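Local coordinates for protein UDP-N-acetylglucosamine 3-dehydrogenase (Acidithiobacillus ferrooxidans, PDB 7BVJ) that catalyses the NAD-dependent oxidation of the glucosamine 3-hydroxyl of UDP-N-acetylglucosamine to a ketone, a step toward the diamino sugar of some lipid A molecules, at residues M4-I9 / A24-A29; G117-V122 / A270-D275; D156-L161 / A298-V303; T173-V178 / M199-G204; N238-Y243 / E259-A264. All blocks are in the same frame, centred on the assembly; numbering follows the deposited sequence.

Contact 1 (M4-I9 / A24-A29)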
# COMPACT_ATOMS: atom_id res chain seq x y z
N MET A 4 -3.21 22.52 8.64
CA MET A 4 -4.32 21.60 8.54
C MET A 4 -4.56 20.96 9.90
O MET A 4 -3.60 20.57 10.58
CB MET A 4 -4.03 20.53 7.49
CG MET A 4 -5.14 19.55 7.30
SD MET A 4 -6.10 20.03 5.87
CE MET A 4 -5.12 19.21 4.63
N ARG A 5 -5.83 20.84 10.29
CA ARG A 5 -6.20 20.12 11.51
C ARG A 5 -6.34 18.64 11.19
O ARG A 5 -7.19 18.24 10.38
CB ARG A 5 -7.48 20.68 12.10
CG ARG A 5 -7.32 22.06 12.72
CD ARG A 5 -8.68 22.63 13.06
NE ARG A 5 -9.59 22.57 11.93
CZ ARG A 5 -10.89 22.31 12.04
NH1 ARG A 5 -11.43 22.07 13.23
NH2 ARG A 5 -11.66 22.28 10.95
N THR A 6 -5.52 17.82 11.85
CA THR A 6 -5.39 16.41 11.50
C THR A 6 -5.60 15.53 12.73
O THR A 6 -5.45 15.95 13.88
CB THR A 6 -4.01 16.11 10.89
OG1 THR A 6 -2.98 16.47 11.82
CG2 THR A 6 -3.82 16.88 9.58
N GLY A 7 -6.00 14.28 12.45
CA GLY A 7 -6.18 13.28 13.49
C GLY A 7 -5.93 11.88 12.97
O GLY A 7 -5.82 11.65 11.76
N VAL A 8 -5.82 10.94 13.90
CA VAL A 8 -5.69 9.53 13.58
C VAL A 8 -6.73 8.76 14.36
O VAL A 8 -6.88 8.94 15.57
CB VAL A 8 -4.27 8.98 13.87
CG1 VAL A 8 -4.19 7.50 13.49
CG2 VAL A 8 -3.21 9.76 13.08
N ILE A 9 -7.48 7.92 13.66
CA ILE A 9 -8.47 7.02 14.24
C ILE A 9 -7.87 5.63 14.20
O ILE A 9 -7.70 5.05 13.12
CB ILE A 9 -9.79 7.08 13.47
CG1 ILE A 9 -10.37 8.50 13.52
CG2 ILE A 9 -10.75 5.98 13.98
CD1 ILE A 9 -11.52 8.74 12.56
N ALA A 24 4.46 16.05 13.20
CA ALA A 24 5.61 16.77 12.67
C ALA A 24 5.24 17.74 11.55
O ALA A 24 5.91 18.77 11.39
CB ALA A 24 6.67 15.79 12.18
N ILE A 25 4.21 17.47 10.74
CA ILE A 25 4.02 18.26 9.53
C ILE A 25 2.69 19.02 9.49
O ILE A 25 2.38 19.63 8.46
CB ILE A 25 4.16 17.39 8.27
CG1 ILE A 25 2.91 16.52 8.11
CG2 ILE A 25 5.43 16.58 8.34
CD1 ILE A 25 3.02 15.61 6.94
N SER A 26 1.89 18.99 10.55
CA SER A 26 0.57 19.63 10.53
C SER A 26 0.19 19.93 11.97
O SER A 26 1.01 19.80 12.88
CB SER A 26 -0.47 18.74 9.83
OG SER A 26 -0.76 17.55 10.59
N GLN A 27 -1.07 20.31 12.17
CA GLN A 27 -1.60 20.65 13.49
C GLN A 27 -2.41 19.45 13.98
O GLN A 27 -3.62 19.36 13.77
CB GLN A 27 -2.42 21.93 13.44
CG GLN A 27 -1.58 23.20 13.23
CD GLN A 27 -1.11 23.36 11.79
OE1 GLN A 27 -1.91 23.45 10.87
NE2 GLN A 27 0.21 23.41 11.60
N LEU A 28 -1.72 18.51 14.62
CA LEU A 28 -2.36 17.30 15.11
C LEU A 28 -3.25 17.64 16.30
O LEU A 28 -2.75 17.96 17.38
CB LEU A 28 -1.31 16.27 15.51
CG LEU A 28 -1.79 14.91 16.07
CD1 LEU A 28 -2.48 14.04 15.02
CD2 LEU A 28 -0.63 14.13 16.71
N ALA A 29 -4.57 17.60 16.11
CA ALA A 29 -5.48 17.76 17.24
C ALA A 29 -5.35 16.59 18.20
O ALA A 29 -5.32 16.78 19.42
CB ALA A 29 -6.92 17.88 16.74
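Met4 meets the second segment through its carbonyl: Met4 O accepts the amide of Gln27 at 3.0 Å (Gln27 N) and also has Ser26 CB against it. The Met4 side chain leads off the other way, onto Leu277 and Ile280 of helix 268-282. Arg5 pairs with Gln27 in parallel register and lends a CA-H contact to Gln27 O, while its guanidinium forms a salt bridge with Asp62. Thr6 does most of the work. Its amide N donates to Gln27 O at 3.1 Å, from well above that carbonyl's plane, and its carbonyl O takes Ala29 N at 2.9 Å, so the residue is gripped on both backbone sides in the usual parallel ladder. With chi1 at 59°, OG1 sits between the backbone N and carbonyl carbon and points across to Ser26, donating to Ser26 OG at 2.8 Å; the methyl CG2 rests 3.3 Å from the same Ser26 OG. At Gly7 the contact thins to CA lying 4.1 Å from Leu28 CD1. Strands 5-9 and 27-32 with helix 13-25 form the first beta-alpha-beta unit of the Rossmann fold, in which the glycine-rich turn between strand 5-9 and helix 13-25 lines the NAD pocket. Since Ser26 OG also bonds Tyr22 O, the buried hydroxyls form a short relay from strand 5-9 through Ser26 to helix 13-25, leaving each hydroxyl with a polar mate.

Contact 2 (G117-V122 / A270-D275)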
# COMPACT_ATOMS: atom_id res chain seq x y z
N GLY A 117 -3.69 3.96 1.80
CA GLY A 117 -2.29 3.84 2.17
C GLY A 117 -1.50 2.75 1.46
O GLY A 117 -1.10 1.76 2.08
N HIS A 118 -1.25 2.94 0.16
CA HIS A 118 -0.45 2.00 -0.62
C HIS A 118 0.97 2.53 -0.70
O HIS A 118 1.40 3.11 -1.71
CB HIS A 118 -1.09 1.77 -1.98
CG HIS A 118 -2.19 0.76 -1.94
ND1 HIS A 118 -1.97 -0.57 -1.67
CD2 HIS A 118 -3.53 0.89 -2.10
CE1 HIS A 118 -3.12 -1.22 -1.69
NE2 HIS A 118 -4.08 -0.36 -1.94
N ILE A 119 1.72 2.27 0.37
CA ILE A 119 2.99 2.92 0.65
C ILE A 119 4.03 2.69 -0.44
O ILE A 119 4.84 3.58 -0.72
CB ILE A 119 3.50 2.49 2.05
CG1 ILE A 119 4.66 3.40 2.50
CG2 ILE A 119 3.89 1.00 2.08
CD1 ILE A 119 4.78 3.56 4.01
N LYS A 120 4.02 1.52 -1.09
CA LYS A 120 5.06 1.08 -2.07
C LYS A 120 5.08 2.01 -3.28
O LYS A 120 6.03 2.02 -3.96
CB LYS A 120 4.77 -0.35 -2.51
CG LYS A 120 5.75 -1.42 -2.09
CD LYS A 120 5.63 -1.85 -0.68
CE LYS A 120 6.82 -1.37 0.12
NZ LYS A 120 6.59 -1.56 1.56
N ARG A 121 4.02 2.75 -3.51
CA ARG A 121 4.01 3.70 -4.61
C ARG A 121 5.00 4.82 -4.40
O ARG A 121 5.49 5.39 -5.38
CB ARG A 121 2.62 4.29 -4.81
CG ARG A 121 1.55 3.34 -5.28
CD ARG A 121 0.34 4.10 -5.72
NE ARG A 121 -0.68 3.23 -6.32
CZ ARG A 121 -1.58 3.67 -7.19
NH1 ARG A 121 -1.57 4.94 -7.55
NH2 ARG A 121 -2.47 2.84 -7.70
N VAL A 122 5.29 5.19 -3.14
CA VAL A 122 6.21 6.30 -2.88
C VAL A 122 7.62 5.79 -2.57
O VAL A 122 8.50 6.59 -2.23
CB VAL A 122 5.68 7.25 -1.78
CG1 VAL A 122 4.24 7.68 -2.05
CG2 VAL A 122 5.79 6.64 -0.40
N ALA A 270 5.83 9.46 5.97
CA ALA A 270 5.81 10.92 5.92
C ALA A 270 5.52 11.43 4.51
O ALA A 270 4.76 12.39 4.34
CB ALA A 270 7.15 11.49 6.42
N ALA A 271 6.14 10.82 3.50
CA ALA A 271 5.90 11.23 2.11
C ALA A 271 4.44 11.05 1.73
O ALA A 271 3.82 11.93 1.12
CB ALA A 271 6.80 10.41 1.17
N GLU A 272 3.88 9.90 2.08
CA GLU A 272 2.49 9.59 1.75
C GLU A 272 1.53 10.55 2.47
O GLU A 272 0.54 11.02 1.90
CB GLU A 272 2.27 8.11 2.09
CG GLU A 272 0.88 7.54 2.16
CD GLU A 272 0.89 6.00 2.33
OE1 GLU A 272 0.66 5.25 1.36
OE2 GLU A 272 1.16 5.54 3.45
N ILE A 273 1.85 10.91 3.71
CA ILE A 273 0.95 11.79 4.44
C ILE A 273 1.06 13.22 3.91
O ILE A 273 0.04 13.91 3.74
CB ILE A 273 1.22 11.69 5.95
CG1 ILE A 273 0.56 10.41 6.47
CG2 ILE A 273 0.68 12.92 6.70
CD1 ILE A 273 0.90 10.05 7.91
N GLU A 274 2.28 13.68 3.61
CA GLU A 274 2.40 15.00 3.01
C GLU A 274 1.67 15.06 1.68
O GLU A 274 1.03 16.07 1.36
CB GLU A 274 3.87 15.40 2.82
CG GLU A 274 3.96 16.83 2.27
CD GLU A 274 5.37 17.32 2.02
OE1 GLU A 274 6.30 16.88 2.74
OE2 GLU A 274 5.55 18.14 1.10
N ASP A 275 1.73 13.99 0.90
CA ASP A 275 1.02 13.97 -0.37
C ASP A 275 -0.50 14.08 -0.15
O ASP A 275 -1.18 14.86 -0.83
CB ASP A 275 1.39 12.71 -1.15
CG ASP A 275 0.75 12.66 -2.50
OD1 ASP A 275 -0.45 12.30 -2.55
OD2 ASP A 275 1.42 12.96 -3.52
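Glu272 reaches out of helix 268-282 to the backbone of Gly117, His118 and Ile119, just where strand 114-117 gives way to a short 3-10 turn. Its CB starts toward the turn, and CG stands anti to the backbone N (chi1 166°), with the chain extended beyond it, which carries the carboxylate straight out to the turn. CB and CG themselves make no close approach to the turn. CD is the first atom to arrive, 3.8 Å from Gly117 CA and 4.1 Å from Ile119 CA. OE1 goes deepest: it lies 3.3 Å from Gly117 C and 3.2 Å from His118 N, with Ile119 N at a similar distance, yet the angles at both amides are too poor for hydrogen bonds. Glu272 OE2 turns toward the aliphatic side, 4.1 Å from Ile119 CB and a little farther from CD1, where the isoleucine side chain runs at about a right angle to the glutamate. Farther along the turn, Val122 CG2 packs on Ala271 CB at 4.2 Å, an apolar touch beside the carboxylate. Phe287 also lies against Glu272. The side chain of Ile119 lies about 6 Å from that of Leu14, which binds NAD, so the join is near the cofactor site without touching NAD here. The acid is thus a buried carboxylate lying against the 117-119 peptides, close to two amide nitrogens but bonded by neither; burial and packing hold the two segments together, and no directed bond does.

Contact 3 (D156-L161 / A298-V303)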
# COMPACT_ATOMS: atom_id res chain seq x y z
N ASP A 156 -2.64 -11.74 6.25
CA ASP A 156 -3.26 -12.32 5.06
C ASP A 156 -2.25 -12.24 3.92
O ASP A 156 -1.91 -11.14 3.46
CB ASP A 156 -4.57 -11.60 4.72
CG ASP A 156 -5.35 -12.28 3.61
OD1 ASP A 156 -4.78 -12.57 2.52
OD2 ASP A 156 -6.56 -12.51 3.81
N VAL A 157 -1.78 -13.39 3.48
CA VAL A 157 -0.67 -13.47 2.52
C VAL A 157 -0.98 -12.68 1.24
O VAL A 157 -0.08 -12.07 0.66
CB VAL A 157 -0.35 -14.96 2.28
CG1 VAL A 157 0.24 -15.22 0.93
CG2 VAL A 157 0.59 -15.44 3.39
N ILE A 158 -2.23 -12.66 0.80
CA ILE A 158 -2.62 -11.91 -0.38
C ILE A 158 -2.95 -10.46 -0.04
O ILE A 158 -2.40 -9.53 -0.63
CB ILE A 158 -3.80 -12.60 -1.08
CG1 ILE A 158 -3.49 -14.07 -1.32
CG2 ILE A 158 -4.10 -11.91 -2.41
CD1 ILE A 158 -2.22 -14.27 -2.13
N MET A 159 -3.85 -10.25 0.94
CA MET A 159 -4.39 -8.92 1.24
C MET A 159 -3.41 -8.03 2.01
O MET A 159 -3.54 -6.80 1.96
CB MET A 159 -5.70 -9.03 2.03
CG MET A 159 -6.80 -9.87 1.36
SD MET A 159 -7.34 -9.34 -0.29
CE MET A 159 -7.36 -7.57 -0.04
N ASP A 160 -2.44 -8.61 2.72
CA ASP A 160 -1.49 -7.82 3.48
C ASP A 160 -0.07 -7.82 2.91
O ASP A 160 0.71 -6.96 3.31
CB ASP A 160 -1.42 -8.32 4.94
CG ASP A 160 -2.78 -8.30 5.63
OD1 ASP A 160 -3.50 -7.28 5.51
OD2 ASP A 160 -3.13 -9.31 6.28
N LEU A 161 0.29 -8.77 2.04
CA LEU A 161 1.61 -8.80 1.43
C LEU A 161 1.54 -8.63 -0.08
O LEU A 161 2.09 -7.66 -0.62
CB LEU A 161 2.33 -10.12 1.74
CG LEU A 161 2.60 -10.54 3.18
CD1 LEU A 161 3.25 -11.90 3.19
CD2 LEU A 161 3.48 -9.51 3.87
N ALA A 298 -10.01 -5.45 -5.92
CA ALA A 298 -10.69 -6.44 -6.76
C ALA A 298 -9.70 -7.47 -7.31
O ALA A 298 -9.99 -8.68 -7.31
CB ALA A 298 -11.42 -5.74 -7.91
N ALA A 299 -8.53 -7.02 -7.76
CA ALA A 299 -7.51 -7.98 -8.19
C ALA A 299 -7.10 -8.91 -7.05
O ALA A 299 -6.92 -10.13 -7.25
CB ALA A 299 -6.30 -7.23 -8.74
N ALA A 300 -6.90 -8.36 -5.86
CA ALA A 300 -6.42 -9.18 -4.76
C ALA A 300 -7.47 -10.20 -4.37
O ALA A 300 -7.14 -11.34 -4.06
CB ALA A 300 -6.03 -8.31 -3.57
N LEU A 301 -8.74 -9.81 -4.41
CA LEU A 301 -9.80 -10.77 -4.12
C LEU A 301 -9.83 -11.87 -5.18
O LEU A 301 -10.03 -13.05 -4.85
CB LEU A 301 -11.14 -10.04 -4.00
CG LEU A 301 -11.27 -9.12 -2.78
CD1 LEU A 301 -12.50 -8.23 -2.92
CD2 LEU A 301 -11.37 -9.91 -1.47
N GLN A 302 -9.61 -11.53 -6.45
CA GLN A 302 -9.49 -12.58 -7.47
C GLN A 302 -8.37 -13.55 -7.13
O GLN A 302 -8.55 -14.78 -7.18
CB GLN A 302 -9.28 -11.96 -8.84
CG GLN A 302 -10.55 -11.86 -9.66
CD GLN A 302 -10.26 -11.74 -11.16
OE1 GLN A 302 -10.45 -12.70 -11.91
NE2 GLN A 302 -9.79 -10.57 -11.59
N VAL A 303 -7.20 -13.02 -6.77
CA VAL A 303 -6.09 -13.89 -6.41
C VAL A 303 -6.47 -14.78 -5.23
O VAL A 303 -6.23 -15.99 -5.24
CB VAL A 303 -4.82 -13.08 -6.11
CG1 VAL A 303 -3.76 -14.01 -5.51
CG2 VAL A 303 -4.27 -12.41 -7.40
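Two helices that lie against the mixed sheet pack here almost antiparallel: the first turn of helix 157-173 lies against the middle of helix 290-312, their short axes 9.3 Å apart at an angle of 152°. Ile158 and Met159 carry the first helix's side. The CD1 end of Ile158 meets Val303 CG1 at 3.7 Å, the two side chains crossing obliquely, and its other branch, CG2, lies 3.5 Å from the carbonyl Ala300 O. Met159 is folded twice, at chi2 and chi3, which curls its sulfur back over Ala300: SD is 3.7 Å from Ala300 CB, and Leu301 CD2 comes in at 4.2 Å from the same sulfur. An alanine in place of Ile158 would remove both branches and would probably leave Val303 CG1 without its partner across the helix pair and open a gap beside Ala300. Asp156 caps the first helix, with OD1 accepting Met159 N at 3.0 Å, and so fixes the turn that presents these side chains; its other oxygen pairs with Arg304 of the opposing helix. Beneath, strand 194-201 closes the layer: Ala195 touches Ile158 and Ala197 touches Val303, while Val307 of helix 290-312 extends the packing along Ile158.

Contact 4 (T173-V178 / M199-G204)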
# COMPACT_ATOMS: atom_id res chain seq x y z
N THR A 173 1.65 -0.68 -15.27
CA THR A 173 1.10 -1.04 -16.57
C THR A 173 -0.06 -0.15 -17.00
O THR A 173 -0.24 0.08 -18.20
CB THR A 173 0.64 -2.49 -16.58
OG1 THR A 173 -0.30 -2.70 -15.50
CG2 THR A 173 1.85 -3.45 -16.44
N GLY A 174 -0.87 0.33 -16.06
CA GLY A 174 -2.08 1.01 -16.47
C GLY A 174 -3.11 0.10 -17.12
O GLY A 174 -4.02 0.59 -17.78
N ALA A 175 -2.99 -1.21 -16.92
CA ALA A 175 -3.85 -2.18 -17.57
C ALA A 175 -4.74 -2.87 -16.54
O ALA A 175 -4.60 -2.68 -15.33
CB ALA A 175 -3.00 -3.20 -18.35
N GLU A 176 -5.69 -3.67 -17.04
CA GLU A 176 -6.63 -4.42 -16.23
C GLU A 176 -6.44 -5.92 -16.39
O GLU A 176 -6.15 -6.39 -17.49
CB GLU A 176 -8.09 -4.06 -16.59
CG GLU A 176 -8.52 -2.67 -16.17
CD GLU A 176 -8.13 -1.61 -17.20
OE1 GLU A 176 -8.17 -1.91 -18.41
OE2 GLU A 176 -7.78 -0.49 -16.79
N PRO A 177 -6.63 -6.70 -15.32
CA PRO A 177 -6.43 -8.16 -15.42
C PRO A 177 -7.47 -8.81 -16.32
O PRO A 177 -8.67 -8.49 -16.25
CB PRO A 177 -6.56 -8.65 -13.97
CG PRO A 177 -6.53 -7.44 -13.13
CD PRO A 177 -7.05 -6.31 -13.97
N VAL A 178 -7.00 -9.74 -17.16
CA VAL A 178 -7.85 -10.60 -17.96
C VAL A 178 -7.90 -12.01 -17.42
O VAL A 178 -8.89 -12.71 -17.64
CB VAL A 178 -7.41 -10.63 -19.44
CG1 VAL A 178 -8.57 -11.07 -20.33
CG2 VAL A 178 -6.90 -9.34 -19.87
N MET A 199 -0.75 -13.50 -13.37
CA MET A 199 -1.79 -12.57 -13.77
C MET A 199 -1.48 -12.09 -15.18
O MET A 199 -0.38 -11.62 -15.44
CB MET A 199 -1.86 -11.38 -12.79
CG MET A 199 -3.00 -10.40 -13.05
SD MET A 199 -3.24 -9.13 -11.75
CE MET A 199 -4.54 -9.84 -10.75
N THR A 200 -2.46 -12.20 -16.07
CA THR A 200 -2.36 -11.65 -17.42
C THR A 200 -3.29 -10.45 -17.52
O THR A 200 -4.50 -10.58 -17.26
CB THR A 200 -2.70 -12.72 -18.45
OG1 THR A 200 -2.05 -13.94 -18.09
CG2 THR A 200 -2.22 -12.30 -19.84
N LEU A 201 -2.73 -9.30 -17.89
CA LEU A 201 -3.45 -8.05 -18.04
C LEU A 201 -3.88 -7.85 -19.49
O LEU A 201 -3.45 -8.57 -20.39
CB LEU A 201 -2.60 -6.86 -17.58
CG LEU A 201 -2.01 -6.95 -16.17
CD1 LEU A 201 -1.27 -5.68 -15.84
CD2 LEU A 201 -3.08 -7.21 -15.12
N ASN A 202 -4.73 -6.84 -19.71
CA ASN A 202 -5.34 -6.69 -21.03
C ASN A 202 -4.44 -6.00 -22.05
O ASN A 202 -4.85 -5.86 -23.20
CB ASN A 202 -6.72 -5.99 -20.92
CG ASN A 202 -6.65 -4.53 -20.50
OD1 ASN A 202 -5.61 -4.02 -20.05
ND2 ASN A 202 -7.78 -3.83 -20.65
N ASN A 203 -3.23 -5.60 -21.67
CA ASN A 203 -2.22 -5.15 -22.62
C ASN A 203 -1.21 -6.24 -22.93
O ASN A 203 -0.17 -5.95 -23.52
CB ASN A 203 -1.49 -3.91 -22.08
CG ASN A 203 -0.62 -4.25 -20.89
OD1 ASN A 203 -0.84 -5.27 -20.24
ND2 ASN A 203 0.38 -3.40 -20.60
N GLY A 204 -1.47 -7.48 -22.48
CA GLY A 204 -0.56 -8.59 -22.60
C GLY A 204 0.52 -8.72 -21.54
O GLY A 204 1.30 -9.68 -21.60
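Asn202 has its CG between the backbone N and the carbonyl carbon (chi1 68°), which brings the amide alongside Glu176, whose own chain bends at chi2 (85°) to lie beside it, pointing the same way. The pair sits at the open end of the beta hairpin of strands 177-185 and 194-201, where the chain arrives from helix 157-173 and where a type I turn, Leu201 to Gly204, leads toward strand 206-215. Asn202 OD1 accepts Glu176 N at 3.0 Å, the donor standing well above the amide plane, and a weak bond runs from Asn202 ND2 to Glu176 OE1, the two planes nearly perpendicular. On the backbone, Val178 N donates to Thr200 O at 2.6 Å, in the carbonyl plane. Pro177 and Leu201 form a non-hydrogen-bonded pair, Leu201 CD2 lying 3.5 Å from Pro177 CA. Met199, which also touches Leu166, runs alongside Pro177, CE meeting Pro177 CG at 3.9 Å. A serine in place of Met199 would probably leave the Pro177 ring without its apolar neighbour on that side and open a gap beside CG. At the helix end, the Leu201 side chain crosses that of Thr173 at about a right angle, its CD1 3.2 Å from Thr173 OG1, a hydroxyl already bonded to Thr169 O.

Contact 5 (N238-Y243 / E259-A264)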
# COMPACT_ATOMS: atom_id res chain seq x y z
N ASN A 238 16.89 -0.99 -0.51
CA ASN A 238 16.73 0.27 -1.23
C ASN A 238 17.74 0.41 -2.38
O ASN A 238 18.38 1.46 -2.54
CB ASN A 238 16.81 1.47 -0.27
CG ASN A 238 16.15 2.73 -0.83
OD1 ASN A 238 14.98 2.72 -1.22
ND2 ASN A 238 16.90 3.82 -0.87
N THR A 239 17.86 -0.65 -3.19
CA THR A 239 18.75 -0.61 -4.35
C THR A 239 18.01 -0.86 -5.65
O THR A 239 17.03 -1.61 -5.69
CB THR A 239 19.89 -1.64 -4.23
OG1 THR A 239 19.35 -2.96 -4.23
CG2 THR A 239 20.71 -1.41 -2.96
N LEU A 240 18.51 -0.25 -6.73
CA LEU A 240 17.90 -0.38 -8.05
C LEU A 240 18.99 -0.53 -9.11
O LEU A 240 19.95 0.24 -9.13
CB LEU A 240 17.00 0.83 -8.36
CG LEU A 240 16.66 1.13 -9.83
CD1 LEU A 240 15.81 0.03 -10.43
CD2 LEU A 240 15.94 2.44 -9.91
N HIS A 241 18.83 -1.52 -9.98
CA HIS A 241 19.77 -1.77 -11.07
C HIS A 241 19.01 -1.87 -12.38
O HIS A 241 17.99 -2.57 -12.46
CB HIS A 241 20.56 -3.06 -10.84
CG HIS A 241 21.63 -2.91 -9.81
ND1 HIS A 241 22.93 -2.60 -10.14
CD2 HIS A 241 21.58 -2.98 -8.46
CE1 HIS A 241 23.65 -2.52 -9.03
NE2 HIS A 241 22.85 -2.73 -8.00
N ILE A 242 19.50 -1.19 -13.41
CA ILE A 242 18.86 -1.15 -14.72
C ILE A 242 19.87 -1.62 -15.75
O ILE A 242 20.96 -1.04 -15.88
CB ILE A 242 18.35 0.25 -15.06
CG1 ILE A 242 17.38 0.72 -13.98
CG2 ILE A 242 17.68 0.27 -16.43
CD1 ILE A 242 16.93 2.16 -14.16
N TYR A 243 19.52 -2.67 -16.49
CA TYR A 243 20.38 -3.21 -17.53
C TYR A 243 19.81 -2.80 -18.88
O TYR A 243 18.60 -2.94 -19.10
CB TYR A 243 20.50 -4.74 -17.44
CG TYR A 243 21.08 -5.31 -16.15
CD1 TYR A 243 21.23 -4.53 -15.01
CD2 TYR A 243 21.45 -6.65 -16.08
CE1 TYR A 243 21.74 -5.06 -13.83
CE2 TYR A 243 21.97 -7.19 -14.90
CZ TYR A 243 22.12 -6.38 -13.78
OH TYR A 243 22.63 -6.89 -12.60
N GLU A 259 23.51 -0.36 -14.86
CA GLU A 259 23.57 0.94 -14.20
C GLU A 259 22.98 0.80 -12.81
O GLU A 259 21.79 0.49 -12.66
CB GLU A 259 22.83 2.00 -15.01
CG GLU A 259 22.46 3.20 -14.16
CD GLU A 259 21.55 4.15 -14.88
OE1 GLU A 259 21.75 5.37 -14.71
OE2 GLU A 259 20.64 3.68 -15.62
N ALA A 260 23.85 0.97 -11.83
CA ALA A 260 23.48 0.95 -10.40
C ALA A 260 22.89 2.32 -10.08
O ALA A 260 23.60 3.28 -10.17
CB ALA A 260 24.70 0.62 -9.57
N VAL A 261 21.60 2.37 -9.79
CA VAL A 261 20.90 3.66 -9.59
C VAL A 261 21.07 4.16 -8.17
O VAL A 261 20.79 3.48 -7.21
CB VAL A 261 19.42 3.65 -10.01
CG1 VAL A 261 18.75 4.97 -9.74
CG2 VAL A 261 19.28 3.32 -11.46
N ASP A 262 21.53 5.40 -8.06
CA ASP A 262 21.77 6.00 -6.73
C ASP A 262 20.44 6.46 -6.12
O ASP A 262 19.92 7.51 -6.42
CB ASP A 262 22.90 7.02 -6.74
CG ASP A 262 24.30 6.43 -6.72
OD1 ASP A 262 24.47 5.32 -6.21
OD2 ASP A 262 25.19 7.10 -7.21
N LEU A 263 19.93 5.63 -5.24
CA LEU A 263 18.63 5.93 -4.56
C LEU A 263 18.84 6.55 -3.18
O LEU A 263 19.59 6.03 -2.40
CB LEU A 263 17.76 4.68 -4.38
CG LEU A 263 17.22 3.94 -5.59
CD1 LEU A 263 16.43 2.72 -5.16
CD2 LEU A 263 16.39 4.82 -6.47
N ALA A 264 18.10 7.59 -2.90
CA ALA A 264 18.10 8.25 -1.58
C ALA A 264 17.06 7.58 -0.69
O ALA A 264 15.99 7.28 -1.18
CB ALA A 264 17.75 9.69 -1.77
O HOH W 1 20.31 3.02 -4.24
O HOH W 2 19.74 4.35 -0.38
O HOH W 3 20.93 1.12 -5.99
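The open end of the edge hairpin of the large mixed sheet, strands 239-245 and 256-261, lies here, with strand 256-261 outermost within the chain. Ile242 and Glu259 are the doubly bonded pair: Ile242 N donates to Glu259 O at 2.9 Å and Glu259 N returns the bond to Ile242 O at 2.8 Å. Next along, Val261 N reaches Leu240 O at 2.8 Å, almost straight on the carbonyl. Beyond it the strands part, and waters take over: one accepts from Leu240 N and donates to Val261 O, another accepts from Leu263 N and donates to Asn238 O, and a third links Asn238 ND2 with Leu263 O. One face is apolar. Leu240 and Val261 lie side by side, CD2 of Leu240 being 3.7 Å from Val261 CB, while Ile242 CD1 crosses to Val261 CG2 at 3.8 Å. Leu263, with CG anti to its carbonyl carbon (chi1 -64°), sends CD1 back to Leu240 CB, 3.8 Å away. On the other face His241 CE1 comes obliquely within 3.4 Å of Ala260 CB, and its ND1 bonds to Asp258. Asn238 and Thr239 form a G1 bulge facing Asp234 of strand 229-234. That strand continues the sheet inward, pairing with strand 239-245, while the apolar face rests on helix 124-132, where Tyr128 touches both Leu240 and Val261 and Ala125 touches Leu263.

Contacts 2 and 3 are the buried ones, contacts 1 and 4 are partly buried, and contact 5 lies at the surface. Contact 1 belongs to the parallel Rossmann sheet; contacts 4 and 5 join the open ends of hairpins that hold the two outermost strands of the mixed sheet, about 26 Å apart between centres. Backbone hydrogen bonds join 1, 4 and 5, though contact 4 has a single bridge, reinforced by an asparagine side chain, and waters complete contact 5. Contact 3, by contrast, is apolar helix packing, and contact 2 sets a carboxylate against peptide groups. Two pairs touch directly: Ile25 CD1 meets Ile273 CG2 at 3.6 Å, joining contacts 1 and 2, and Met199 CE meets Ala299 CB at 3.7 Å, joining 4 to 3.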